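Local coordinates for OTU domain-containing protein wMelOTU (Wolbachia pipientis wMel, PDB 6W9O) that is an OTU-family deubiquitinase and bacterial effector of an endosymbiont that probably removes ubiquitin by cysteine-protease chemistry, at residues P39-V44 and D197-S202; S52-S57 and L190-L195; P88-N93 and P126-R131; K140-E145 and V174-S179. All blocks are in the same frame, centred on the assembly; numbering follows the deposited sequence.

Overall arrangement
Three of the four contacts lie along one mixed sheet. Interaction 1 sits at its outer strand 42-44, part buried and part exposed, and is held by hydrogen bonds. Interaction 2, the nearest to the chain centre, shares strand 191-197 with it but sets helix 53-66 against that strand through aromatic rings and a cysteine sulfur. Interaction 4 bridges strand 140-146 and a loop, with an inner ring cluster and a peripheral salt bridge. Interaction 3 stands apart, its centre about 30 Å from that of interaction 1: two helices joined by a cation-pi stack without a hydrogen bond. Pro126 of its helix 126-137 touches residues of interactions 2 and 4.

Interaction 1. Residues P39-V44 and D197-S202; sequences PDNFYV and DRNKSS
Asn41 and Phe42 meet Asp197 and Arg198 where strand 42-44 begins alongside the end of strand 191-197. The dense part is a cluster of hydrogen bonds beside the Phe42 ring. Arg198 N gives a nearly straight bond (171°) to Asn41 O at 2.8 Å, and Asn41 ND2 bonds Asp197 OD2 at 2.9 Å, coming from above the carboxylate plane. Asn199 N reaches the same oxygen from the opposite face, so two donors grip it. Asp197 CB sits over one face of the Phe42 ring, 3.9 Å from Phe42 CE1. Further along, Tyr43 OH donates to Ser201 OG at 2.9 Å, and Ser201 OG in turn donates a hydrogen bond to Asp197 O. The solvent side is looser: the extended Arg198 chain carries its guanidinium past Tyr43, one face above Tyr43 CB, and Arg198 CG lies 3.6 Å from Tyr43 CD2. Phe42 and Asp197 form an antiparallel non-hydrogen-bonded pair, and Asp197 closes an Asx turn that leads out of strand 191-197, next to the outermost strand 42-44 of the OTU sheet.

Interaction 2. Residues S52-S57 and L190-L195; sequences SCFFDS and LHFEPL
Phe192 packs its ring against the first turn of helix 53-66. Phe192 CB lies 3.8 Å from Ser57 OG. Phe192 CD2 rests against Phe54 CB, also at 3.8 Å, with Cys53 SG near the plane of the ring at this edge. Phe192 CE2 is 4.1 Å from Phe54 CD1, and the far end of the ring reaches Pro126 of helix 126-137 and Val143. The two phenylalanines form a T-shaped pair, planes at 76°, in which the edge of Phe54 addresses the face of Phe192. Helix 53-57 and strand 191-195 run almost parallel, their axes 6.9 Å apart. A cysteine at the start of the helix and a histidine on the neighbouring strand fit the OTU cysteine-protease fold, in which Cys53 and His191 are probably the nucleophile and its histidine partner. With its first torsion at 64°, Cys53 lodges SG between its own backbone N and carbonyl carbon, where Cys53 SG accepts a hydrogen bond from Phe192 N at 3.4 Å. Cys53 O in turn takes Ser57 N and Ser57 OG (2.7 Å) from opposite faces of its plane. Ser57 OG also presses on Glu193 C at 3.1 Å and lies beside Pro194 CD.

Interaction 3. Residues P88-N93 and P126-R131; sequences PKWFTN and PDVEGR
A cation-pi stack between Arg131 and Trp90 joins helix 89-95 to helix 126-137 within the helical part of the OTU fold. The short segments 89-93 and 126-131 run at 142° to each other, with axes 10.8 Å apart at closest, so the helices meet mainly through side chains. The guanidinium of Arg131 lies flat on the indole, planes 3° apart, with Arg131 CZ 3.5 Å from the centroid of the Trp90 five-membered ring. Its chain stays extended from CG to NE and slides across the ring system in the direction opposite to Trp90, so Arg131 CD comes over the six-membered ring, a CH-pi contact at 3.5 Å from that centroid. Arg131 NE is also bonded to Asn162 O, which is consistent with holding the guanidinium flat on the ring. The other face of the indole rests on Phe91 CB, leaving the tryptophan sandwiched between its own helix and the arginine. At the rim of the indole, Trp90 CH2 meets Val128 O at 3.5 Å near the ring plane. Phe91, whose ring also meets Tyr113 and Phe82 edge-to-face, brings the second apolar touch: its CE2 lies 3.7 Å from Val128 CG1, the methyl that also sits 4.2 Å from Trp90 CZ3.

Interaction 4. Residues K140-E145 and V174-S179; sequences KLHVIE and VDYDDS
The imidazole of His142 carries Val174 CG1 centrally over one face and the hydroxyl of Tyr176 at its edge. That Val174 methyl is 3.6 Å from the His142 ring centroid, a CH-pi contact, while Val174 CG2 leans on the NE2 side; the same CG1 also lies over the rim of one face of Tyr176. These residues join the loop before strand 181-188 to strand 140-146 of the central OTU sheet. The two aromatic planes stand 80° apart, and Tyr176 OH lies 3.1 Å from His142 CE1. Both nitrogens of the imidazole are taken by other histidines, ND1 by His183 and NE2 by His157, which fixes the rotation of the ring; the Tyr176 ring, by contrast, lies nearly parallel to that of His183. With chi1 at 170°, His142 swings its ring away from its own backbone N and out to Val174 and Tyr176. Ile144 adds CD1, 4.0 Å from Tyr176 OH. Toward the periphery the chemistry turns ionic: Lys140, bent at its third torsion (-89°), brings NZ to Asp178 OD1 in a salt bridge modelled at 2.5 Å, a length short enough to be doubtful. The aspartate is anchored further by Thr181 OG1 at OD1 and Ser180 N at OD2. Within the loop, Asp175 OD1 closes an Asx turn by accepting from Asp177 N at 2.9 Å.

Interaction 1. Residues P39-V44 and D197-S202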
loop_
_atom_site.group_PDB
_atom_site.type_symbol
_atom_site.label_atom_id
_atom_site.label_comp_id
_atom_site.label_asym_id
_atom_site.label_seq_id
_atom_site.Cartn_x
_atom_site.Cartn_y
_atom_site.Cartn_z
ATOM N N PRO A 39 5.054 6.173 16.596
ATOM C CA PRO A 39 6.133 6.200 17.587
ATOM C C PRO A 39 7.357 6.949 17.071
ATOM O O PRO A 39 7.577 7.124 15.872
ATOM C CB PRO A 39 6.480 4.720 17.785
ATOM C CG PRO A 39 5.221 3.982 17.296
ATOM C CD PRO A 39 4.689 4.790 16.226
ATOM N N ASP A 40 8.193 7.354 18.027
ATOM C CA ASP A 40 9.302 8.240 17.714
ATOM C C ASP A 40 10.386 7.578 16.878
ATOM O O ASP A 40 11.195 8.303 16.283
ATOM C CB ASP A 40 9.971 8.695 19.010
ATOM C CG ASP A 40 9.108 9.659 19.817
ATOM O OD1 ASP A 40 8.199 10.274 19.229
ATOM O OD2 ASP A 40 9.360 9.809 21.033
ATOM N N ASN A 41 10.420 6.250 16.821
ATOM C CA ASN A 41 11.378 5.587 15.930
ATOM C C ASN A 41 10.931 5.561 14.485
ATOM O O ASN A 41 11.742 5.225 13.624
ATOM C CB ASN A 41 11.709 4.154 16.395
ATOM C CG ASN A 41 10.468 3.280 16.603
ATOM O OD1 ASN A 41 9.567 3.653 17.354
ATOM N ND2 ASN A 41 10.414 2.109 15.959
ATOM N N PHE A 42 9.692 5.974 14.165
ATOM C CA PHE A 42 9.251 5.971 12.768
ATOM C C PHE A 42 9.424 7.344 12.148
ATOM O O PHE A 42 9.529 8.351 12.856
ATOM C CB PHE A 42 7.771 5.541 12.627
ATOM C CG PHE A 42 7.579 4.034 12.820
ATOM C CD1 PHE A 42 7.423 3.185 11.710
ATOM C CD2 PHE A 42 7.560 3.507 14.118
ATOM C CE1 PHE A 42 7.271 1.804 11.890
ATOM C CE2 PHE A 42 7.427 2.193 14.298
ATOM C CZ PHE A 42 7.256 1.316 13.205
ATOM N N TYR A 43 9.579 7.358 10.835
ATOM C CA TYR A 43 9.760 8.625 10.128
ATOM C C TYR A 43 9.111 8.482 8.770
ATOM O O TYR A 43 8.889 7.373 8.287
ATOM C CB TYR A 43 11.249 8.980 9.980
ATOM C CG TYR A 43 12.051 7.983 9.162
ATOM C CD1 TYR A 43 12.323 8.217 7.830
ATOM C CD2 TYR A 43 12.580 6.834 9.739
ATOM C CE1 TYR A 43 13.068 7.344 7.068
ATOM C CE2 TYR A 43 13.317 5.956 8.967
ATOM C CZ TYR A 43 13.562 6.202 7.655
ATOM O OH TYR A 43 14.310 5.258 6.932
ATOM N N VAL A 44 8.773 9.629 8.169
ATOM C CA VAL A 44 8.220 9.661 6.821
ATOM C C VAL A 44 9.359 9.658 5.789
ATOM O O VAL A 44 10.175 10.577 5.752
ATOM C CB VAL A 44 7.291 10.876 6.644
ATOM C CG1 VAL A 44 6.688 10.821 5.250
ATOM C CG2 VAL A 44 6.206 10.846 7.722
ATOM N N ASP A 197 11.063 2.764 9.755
ATOM C CA ASP A 197 11.512 2.619 11.147
ATOM C C ASP A 197 13.011 2.834 11.182
ATOM O O ASP A 197 13.762 2.094 10.520
ATOM C CB ASP A 197 11.147 1.200 11.584
ATOM C CG ASP A 197 11.455 0.903 13.021
ATOM O OD1 ASP A 197 10.940 -0.144 13.463
ATOM O OD2 ASP A 197 12.180 1.654 13.704
ATOM N N ARG A 198 13.470 3.819 11.964
ATOM C CA ARG A 198 14.913 4.049 12.053
ATOM C C ARG A 198 15.664 2.793 12.511
ATOM O O ARG A 198 16.843 2.586 12.149
ATOM C CB ARG A 198 15.246 5.190 13.028
ATOM C CG ARG A 198 14.589 6.530 12.677
ATOM C CD ARG A 198 15.010 7.606 13.703
ATOM N NE ARG A 198 14.909 8.919 13.073
ATOM C CZ ARG A 198 13.782 9.620 13.046
ATOM N NH1 ARG A 198 12.686 9.123 13.613
ATOM N NH2 ARG A 198 13.741 10.807 12.438
ATOM N N ASN A 199 15.035 1.990 13.368
ATOM C CA ASN A 199 15.705 0.827 13.918
ATOM C C ASN A 199 16.022 -0.186 12.838
ATOM O O ASN A 199 16.924 -1.010 13.062
ATOM C CB ASN A 199 14.783 0.155 14.966
ATOM C CG ASN A 199 14.656 0.958 16.244
ATOM O OD1 ASN A 199 15.578 1.656 16.629
ATOM N ND2 ASN A 199 13.505 0.833 16.937
ATOM N N LYS A 200 15.325 -0.160 11.716
ATOM C CA LYS A 200 15.462 -1.133 10.636
ATOM C C LYS A 200 16.129 -0.534 9.411
ATOM O O LYS A 200 16.103 -1.146 8.329
ATOM C CB LYS A 200 14.081 -1.708 10.272
ATOM C CG LYS A 200 13.443 -2.342 11.504
ATOM C CD LYS A 200 12.103 -3.029 11.108
ATOM C CE LYS A 200 11.447 -3.574 12.363
ATOM N NZ LYS A 200 10.183 -4.313 12.042
ATOM N N SER A 201 16.617 0.703 9.530
ATOM C CA SER A 201 17.220 1.437 8.419
ATOM C C SER A 201 18.725 1.502 8.590
ATOM O O SER A 201 19.225 1.632 9.705
ATOM C CB SER A 201 16.742 2.886 8.372
ATOM O OG SER A 201 15.330 2.958 8.375
ATOM N N SER A 202 19.471 1.438 7.483
ATOM C CA SER A 202 20.913 1.556 7.563
ATOM C C SER A 202 21.310 2.993 7.887
ATOM O O SER A 202 20.517 3.932 7.669
ATOM C CB SER A 202 21.595 1.166 6.234
ATOM O OG SER A 202 21.266 2.179 5.245
#

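Interaction 2. Residues S52-S57 and L190-L195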
loop_
_atom_site.group_PDB
_atom_site.type_symbol
_atom_site.label_atom_id
_atom_site.label_comp_id
_atom_site.label_asym_id
_atom_site.label_seq_id
_atom_site.Cartn_x
_atom_site.Cartn_y
_atom_site.Cartn_z
ATOM N N SER A 52 3.410 6.577 -9.250
ATOM C CA SER A 52 3.505 5.290 -8.585
ATOM C C SER A 52 3.808 5.400 -7.098
ATOM O O SER A 52 4.230 4.403 -6.496
ATOM C CB SER A 52 4.573 4.436 -9.265
ATOM O OG SER A 52 4.068 4.083 -10.573
ATOM N N CYS A 53 3.506 6.545 -6.461
ATOM C CA CYS A 53 3.876 6.680 -5.044
ATOM C C CYS A 53 3.215 5.643 -4.155
ATOM O O CYS A 53 3.775 5.311 -3.109
ATOM C CB CYS A 53 3.525 8.078 -4.525
ATOM S SG CYS A 53 1.750 8.479 -4.510
ATOM N N PHE A 54 1.998 5.164 -4.478
ATOM C CA PHE A 54 1.396 4.157 -3.609
ATOM C C PHE A 54 2.223 2.900 -3.645
ATOM O O PHE A 54 2.582 2.344 -2.588
ATOM C CB PHE A 54 -0.046 3.808 -4.085
ATOM C CG PHE A 54 -0.592 2.627 -3.374
ATOM C CD1 PHE A 54 -1.007 2.736 -2.029
ATOM C CD2 PHE A 54 -0.575 1.405 -3.989
ATOM C CE1 PHE A 54 -1.399 1.627 -1.321
ATOM C CE2 PHE A 54 -0.972 0.263 -3.300
ATOM C CZ PHE A 54 -1.373 0.375 -1.940
ATOM N N PHE A 55 2.538 2.443 -4.850
ATOM C CA PHE A 55 3.293 1.197 -5.017
ATOM C C PHE A 55 4.686 1.326 -4.440
ATOM O O PHE A 55 5.204 0.369 -3.802
ATOM C CB PHE A 55 3.352 0.864 -6.513
ATOM C CG PHE A 55 1.968 0.678 -7.109
ATOM C CD1 PHE A 55 1.259 -0.488 -6.928
ATOM C CD2 PHE A 55 1.395 1.726 -7.825
ATOM C CE1 PHE A 55 -0.011 -0.632 -7.431
ATOM C CE2 PHE A 55 0.117 1.574 -8.340
ATOM C CZ PHE A 55 -0.575 0.409 -8.156
ATOM N N ASP A 56 5.318 2.475 -4.652
ATOM C CA ASP A 56 6.678 2.685 -4.128
ATOM C C ASP A 56 6.670 2.769 -2.603
ATOM O O ASP A 56 7.630 2.290 -1.950
ATOM C CB ASP A 56 7.257 3.961 -4.724
ATOM C CG ASP A 56 8.762 4.075 -4.503
ATOM O OD1 ASP A 56 9.456 3.096 -4.879
ATOM O OD2 ASP A 56 9.264 5.151 -4.067
ATOM N N SER A 57 5.656 3.381 -2.008
ATOM C CA SER A 57 5.586 3.431 -0.538
ATOM C C SER A 57 5.366 2.039 0.033
ATOM O O SER A 57 6.067 1.615 0.987
ATOM C CB SER A 57 4.414 4.333 -0.122
ATOM O OG SER A 57 4.650 5.666 -0.536
ATOM N N LEU A 190 -4.733 10.815 -3.244
ATOM C CA LEU A 190 -4.017 9.532 -3.349
ATOM C C LEU A 190 -2.501 9.721 -3.298
ATOM O O LEU A 190 -1.758 9.016 -3.988
ATOM C CB LEU A 190 -4.420 8.772 -4.619
ATOM C CG LEU A 190 -5.839 8.156 -4.592
ATOM C CD1 LEU A 190 -6.124 7.414 -5.876
ATOM C CD2 LEU A 190 -6.033 7.194 -3.380
ATOM N N HIS A 191 -2.040 10.684 -2.493
ATOM C CA HIS A 191 -0.605 10.933 -2.307
ATOM C C HIS A 191 -0.123 10.135 -1.115
ATOM O O HIS A 191 -0.684 10.271 -0.018
ATOM C CB HIS A 191 -0.404 12.420 -2.036
ATOM C CG HIS A 191 -0.725 13.250 -3.223
ATOM N ND1 HIS A 191 0.249 13.792 -4.045
ATOM C CD2 HIS A 191 -1.916 13.664 -3.719
ATOM C CE1 HIS A 191 -0.343 14.500 -5.003
ATOM N NE2 HIS A 191 -1.654 14.395 -4.855
ATOM N N PHE A 192 0.931 9.332 -1.315
ATOM C CA PHE A 192 1.430 8.470 -0.245
ATOM C C PHE A 192 2.938 8.583 -0.127
ATOM O O PHE A 192 3.648 8.832 -1.101
ATOM C CB PHE A 192 1.102 7.002 -0.571
ATOM C CG PHE A 192 -0.381 6.747 -0.625
ATOM C CD1 PHE A 192 -1.091 6.567 0.546
ATOM C CD2 PHE A 192 -1.035 6.725 -1.848
ATOM C CE1 PHE A 192 -2.467 6.401 0.514
ATOM C CE2 PHE A 192 -2.439 6.572 -1.918
ATOM C CZ PHE A 192 -3.166 6.397 -0.716
ATOM N N GLU A 193 3.425 8.339 1.095
ATOM C CA GLU A 193 4.849 8.159 1.392
ATOM C C GLU A 193 4.960 6.963 2.305
ATOM O O GLU A 193 4.017 6.620 3.022
ATOM C CB GLU A 193 5.397 9.373 2.149
ATOM C CG GLU A 193 5.563 10.671 1.314
ATOM C CD GLU A 193 5.239 11.931 2.149
ATOM O OE1 GLU A 193 4.129 11.998 2.717
ATOM O OE2 GLU A 193 6.075 12.832 2.261
ATOM N N PRO A 194 6.107 6.273 2.323
ATOM C CA PRO A 194 6.291 5.151 3.245
ATOM C C PRO A 194 6.539 5.710 4.650
ATOM O O PRO A 194 7.177 6.744 4.848
ATOM C CB PRO A 194 7.566 4.456 2.704
ATOM C CG PRO A 194 8.368 5.576 2.133
ATOM C CD PRO A 194 7.297 6.521 1.471
ATOM N N LEU A 195 6.047 4.965 5.681
ATOM C CA LEU A 195 6.407 5.273 7.069
ATOM C C LEU A 195 7.409 4.206 7.498
ATOM O O LEU A 195 7.049 3.035 7.563
ATOM C CB LEU A 195 5.165 5.241 7.948
ATOM C CG LEU A 195 5.468 5.635 9.392
ATOM C CD1 LEU A 195 5.577 7.167 9.449
ATOM C CD2 LEU A 195 4.373 5.156 10.354
#

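Interaction 3. Residues P88-N93 and P126-R131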
loop_
_atom_site.group_PDB
_atom_site.type_symbol
_atom_site.label_atom_id
_atom_site.label_comp_id
_atom_site.label_asym_id
_atom_site.label_seq_id
_atom_site.Cartn_x
_atom_site.Cartn_y
_atom_site.Cartn_z
ATOM N N PRO A 88 -12.393 -12.290 -7.448
ATOM C CA PRO A 88 -13.636 -12.349 -6.669
ATOM C C PRO A 88 -14.435 -11.053 -6.794
ATOM O O PRO A 88 -13.958 -10.015 -7.252
ATOM C CB PRO A 88 -13.138 -12.519 -5.244
ATOM C CG PRO A 88 -11.765 -11.913 -5.233
ATOM C CD PRO A 88 -11.186 -12.252 -6.605
ATOM N N LYS A 89 -15.686 -11.154 -6.346
ATOM C CA LYS A 89 -16.691 -10.130 -6.624
ATOM C C LYS A 89 -16.369 -8.803 -5.960
ATOM O O LYS A 89 -16.804 -7.760 -6.467
ATOM C CB LYS A 89 -18.080 -10.642 -6.227
ATOM C CG LYS A 89 -18.591 -11.667 -7.209
ATOM C CD LYS A 89 -19.820 -12.379 -6.685
ATOM C CE LYS A 89 -20.366 -13.381 -7.713
ATOM N NZ LYS A 89 -21.718 -13.942 -7.377
ATOM N N TRP A 90 -15.658 -8.790 -4.838
ATOM C CA TRP A 90 -15.327 -7.488 -4.241
ATOM C C TRP A 90 -14.644 -6.594 -5.265
ATOM O O TRP A 90 -14.893 -5.377 -5.335
ATOM C CB TRP A 90 -14.474 -7.623 -2.968
ATOM C CG TRP A 90 -13.015 -7.918 -3.176
ATOM C CD1 TRP A 90 -12.402 -9.151 -3.055
ATOM C CD2 TRP A 90 -11.992 -6.987 -3.491
ATOM N NE1 TRP A 90 -11.084 -9.030 -3.334
ATOM C CE2 TRP A 90 -10.784 -7.711 -3.608
ATOM C CE3 TRP A 90 -11.984 -5.609 -3.757
ATOM C CZ2 TRP A 90 -9.553 -7.090 -3.916
ATOM C CZ3 TRP A 90 -10.783 -4.991 -4.088
ATOM C CH2 TRP A 90 -9.559 -5.724 -4.148
ATOM N N PHE A 91 -13.802 -7.184 -6.102
ATOM C CA PHE A 91 -12.955 -6.408 -6.987
ATOM C C PHE A 91 -13.763 -5.874 -8.135
ATOM O O PHE A 91 -13.697 -4.671 -8.424
ATOM C CB PHE A 91 -11.798 -7.306 -7.494
ATOM C CG PHE A 91 -10.978 -6.656 -8.568
ATOM C CD1 PHE A 91 -11.168 -6.959 -9.913
ATOM C CD2 PHE A 91 -10.060 -5.707 -8.192
ATOM C CE1 PHE A 91 -10.385 -6.307 -10.899
ATOM C CE2 PHE A 91 -9.249 -5.047 -9.167
ATOM C CZ PHE A 91 -9.433 -5.348 -10.489
ATOM N N THR A 92 -14.517 -6.737 -8.809
ATOM C CA THR A 92 -15.348 -6.243 -9.901
ATOM C C THR A 92 -16.383 -5.261 -9.382
ATOM O O THR A 92 -16.694 -4.274 -10.066
ATOM C CB THR A 92 -15.972 -7.417 -10.654
ATOM O OG1 THR A 92 -16.648 -8.319 -9.748
ATOM C CG2 THR A 92 -14.902 -8.208 -11.367
ATOM N N ASN A 93 -16.886 -5.475 -8.161
ATOM C CA ASN A 93 -17.845 -4.529 -7.574
ATOM C C ASN A 93 -17.187 -3.163 -7.360
ATOM O O ASN A 93 -17.838 -2.120 -7.466
ATOM C CB ASN A 93 -18.337 -5.019 -6.203
ATOM C CG ASN A 93 -19.318 -6.220 -6.268
ATOM O OD1 ASN A 93 -19.838 -6.575 -7.314
ATOM N ND2 ASN A 93 -19.543 -6.847 -5.114
ATOM N N PRO A 126 -5.255 2.266 -1.898
ATOM C CA PRO A 126 -5.172 1.227 -0.826
ATOM C C PRO A 126 -6.369 0.315 -0.791
ATOM O O PRO A 126 -6.199 -0.874 -0.485
ATOM C CB PRO A 126 -5.114 2.046 0.469
ATOM C CG PRO A 126 -4.464 3.341 0.049
ATOM C CD PRO A 126 -4.968 3.625 -1.386
ATOM N N ASP A 127 -7.575 0.813 -1.092
ATOM C CA ASP A 127 -8.747 -0.020 -0.956
ATOM C C ASP A 127 -8.823 -1.080 -2.042
ATOM O O ASP A 127 -9.586 -2.046 -1.894
ATOM C CB ASP A 127 -10.015 0.798 -1.064
ATOM C CG ASP A 127 -10.208 1.765 0.086
ATOM O OD1 ASP A 127 -9.832 1.463 1.238
ATOM O OD2 ASP A 127 -10.788 2.859 -0.190
ATOM N N VAL A 128 -8.124 -0.877 -3.166
ATOM C CA VAL A 128 -8.212 -1.852 -4.256
ATOM C C VAL A 128 -6.850 -2.522 -4.427
ATOM O O VAL A 128 -6.673 -3.718 -4.091
ATOM C CB VAL A 128 -8.687 -1.215 -5.578
ATOM C CG1 VAL A 128 -8.795 -2.322 -6.643
ATOM C CG2 VAL A 128 -10.066 -0.528 -5.375
ATOM N N GLU A 129 -5.874 -1.781 -4.928
ATOM C CA GLU A 129 -4.547 -2.371 -5.075
ATOM C C GLU A 129 -3.969 -2.752 -3.740
ATOM O O GLU A 129 -3.276 -3.777 -3.648
ATOM C CB GLU A 129 -3.636 -1.383 -5.790
ATOM C CG GLU A 129 -4.017 -1.217 -7.304
ATOM C CD GLU A 129 -5.260 -0.407 -7.525
ATOM O OE1 GLU A 129 -5.399 0.656 -6.890
ATOM O OE2 GLU A 129 -6.088 -0.857 -8.332
ATOM N N GLY A 130 -4.219 -1.973 -2.679
ATOM C CA GLY A 130 -3.681 -2.379 -1.361
ATOM C C GLY A 130 -4.236 -3.720 -0.907
ATOM O O GLY A 130 -3.496 -4.591 -0.431
ATOM N N ARG A 131 -5.527 -3.953 -1.104
ATOM C CA ARG A 131 -6.141 -5.220 -0.722
ATOM C C ARG A 131 -5.559 -6.383 -1.535
ATOM O O ARG A 131 -5.264 -7.466 -0.980
ATOM C CB ARG A 131 -7.658 -5.113 -0.894
ATOM C CG ARG A 131 -8.359 -6.407 -0.532
ATOM C CD ARG A 131 -9.905 -6.153 -0.414
ATOM N NE ARG A 131 -10.574 -7.407 -0.100
ATOM C CZ ARG A 131 -11.895 -7.505 0.081
ATOM N NH1 ARG A 131 -12.644 -6.422 -0.009
ATOM N NH2 ARG A 131 -12.431 -8.676 0.354
#

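Interaction 4. Residues K140-E145 and V174-S179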
loop_
_atom_site.group_PDB
_atom_site.type_symbol
_atom_site.label_atom_id
_atom_site.label_comp_id
_atom_site.label_asym_id
_atom_site.label_seq_id
_atom_site.Cartn_x
_atom_site.Cartn_y
_atom_site.Cartn_z
ATOM N N LYS A 140 -0.643 -6.946 6.392
ATOM C CA LYS A 140 -1.721 -5.965 6.650
ATOM C C LYS A 140 -1.147 -4.612 6.296
ATOM O O LYS A 140 0.028 -4.360 6.542
ATOM C CB LYS A 140 -2.088 -5.940 8.132
ATOM C CG LYS A 140 -2.700 -7.220 8.613
ATOM C CD LYS A 140 -2.445 -7.404 10.109
ATOM C CE LYS A 140 -1.104 -8.148 10.274
ATOM N NZ LYS A 140 -0.835 -8.686 11.652
ATOM N N LEU A 141 -1.964 -3.725 5.709
ATOM C CA LEU A 141 -1.492 -2.408 5.300
ATOM C C LEU A 141 -2.115 -1.365 6.234
ATOM O O LEU A 141 -3.357 -1.220 6.290
ATOM C CB LEU A 141 -1.963 -2.148 3.875
ATOM C CG LEU A 141 -1.795 -0.715 3.412
ATOM C CD1 LEU A 141 -0.349 -0.234 3.440
ATOM C CD2 LEU A 141 -2.315 -0.607 1.938
ATOM N N HIS A 142 -1.285 -0.618 6.952
ATOM C CA HIS A 142 -1.710 0.467 7.825
ATOM C C HIS A 142 -1.503 1.775 7.079
ATOM O O HIS A 142 -0.403 2.049 6.563
ATOM C CB HIS A 142 -0.786 0.448 9.053
ATOM C CG HIS A 142 -0.923 1.637 9.955
ATOM N ND1 HIS A 142 0.192 2.206 10.545
ATOM C CD2 HIS A 142 -1.993 2.404 10.312
ATOM C CE1 HIS A 142 -0.205 3.227 11.299
ATOM N NE2 HIS A 142 -1.522 3.383 11.148
ATOM N N VAL A 143 -2.587 2.553 6.933
ATOM C CA VAL A 143 -2.528 3.866 6.293
ATOM C C VAL A 143 -2.830 4.894 7.363
ATOM O O VAL A 143 -3.865 4.793 8.044
ATOM C CB VAL A 143 -3.538 3.971 5.138
ATOM C CG1 VAL A 143 -3.319 5.327 4.447
ATOM C CG2 VAL A 143 -3.384 2.815 4.140
ATOM N N ILE A 144 -1.958 5.884 7.516
ATOM C CA ILE A 144 -2.266 7.040 8.360
ATOM C C ILE A 144 -2.834 8.108 7.432
ATOM O O ILE A 144 -2.121 8.546 6.519
ATOM C CB ILE A 144 -1.000 7.564 9.040
ATOM C CG1 ILE A 144 -0.376 6.478 9.934
ATOM C CG2 ILE A 144 -1.376 8.741 9.926
ATOM C CD1 ILE A 144 0.914 6.962 10.729
ATOM N N GLU A 145 -4.107 8.465 7.619
ATOM C CA GLU A 145 -4.770 9.443 6.751
ATOM C C GLU A 145 -4.903 10.733 7.515
ATOM O O GLU A 145 -5.439 10.747 8.623
ATOM C CB GLU A 145 -6.185 8.969 6.432
ATOM C CG GLU A 145 -6.279 7.741 5.612
ATOM C CD GLU A 145 -7.686 7.523 5.031
ATOM O OE1 GLU A 145 -8.505 8.465 5.059
ATOM O OE2 GLU A 145 -7.944 6.407 4.510
ATOM N N VAL A 174 -3.462 -0.739 15.706
ATOM C CA VAL A 174 -2.249 -0.829 14.912
ATOM C C VAL A 174 -1.145 -1.365 15.801
ATOM O O VAL A 174 -0.982 -0.904 16.925
ATOM C CB VAL A 174 -1.868 0.577 14.421
ATOM C CG1 VAL A 174 -0.600 0.533 13.599
ATOM C CG2 VAL A 174 -3.059 1.173 13.582
ATOM N N ASP A 175 -0.360 -2.290 15.273
ATOM C CA ASP A 175 0.736 -2.890 16.041
ATOM C C ASP A 175 2.012 -2.471 15.327
ATOM O O ASP A 175 2.307 -2.983 14.245
ATOM C CB ASP A 175 0.589 -4.413 15.993
ATOM C CG ASP A 175 1.613 -5.121 16.837
ATOM O OD1 ASP A 175 2.634 -4.495 17.215
ATOM O OD2 ASP A 175 1.347 -6.299 17.175
ATOM N N TYR A 176 2.790 -1.572 15.949
ATOM C CA TYR A 176 4.027 -1.096 15.347
ATOM C C TYR A 176 5.203 -2.037 15.588
ATOM O O TYR A 176 6.328 -1.717 15.165
ATOM C CB TYR A 176 4.337 0.295 15.907
ATOM C CG TYR A 176 3.410 1.397 15.382
ATOM C CD1 TYR A 176 3.627 1.938 14.130
ATOM C CD2 TYR A 176 2.382 1.888 16.151
ATOM C CE1 TYR A 176 2.836 2.959 13.621
ATOM C CE2 TYR A 176 1.555 2.927 15.653
ATOM C CZ TYR A 176 1.838 3.432 14.402
ATOM O OH TYR A 176 1.026 4.472 13.884
ATOM N N ASP A 177 4.973 -3.180 16.241
ATOM C CA ASP A 177 6.004 -4.201 16.421
ATOM C C ASP A 177 5.718 -5.448 15.610
ATOM O O ASP A 177 6.363 -6.469 15.818
ATOM C CB ASP A 177 6.119 -4.567 17.899
ATOM C CG ASP A 177 6.549 -3.380 18.738
ATOM O OD1 ASP A 177 7.636 -2.812 18.458
ATOM O OD2 ASP A 177 5.795 -2.946 19.622
ATOM N N ASP A 178 4.768 -5.410 14.708
ATOM C CA ASP A 178 4.376 -6.563 13.909
ATOM C C ASP A 178 5.062 -6.501 12.551
ATOM O O ASP A 178 4.762 -5.618 11.729
ATOM C CB ASP A 178 2.864 -6.488 13.691
ATOM C CG ASP A 178 2.348 -7.588 12.767
ATOM O OD1 ASP A 178 1.242 -7.424 12.205
ATOM O OD2 ASP A 178 3.020 -8.649 12.627
ATOM N N SER A 179 5.932 -7.483 12.274
ATOM C CA SER A 179 6.625 -7.467 10.998
ATOM C C SER A 179 5.704 -7.741 9.816
ATOM O O SER A 179 6.122 -7.539 8.670
ATOM C CB SER A 179 7.759 -8.528 11.027
ATOM O OG SER A 179 7.243 -9.832 11.123
#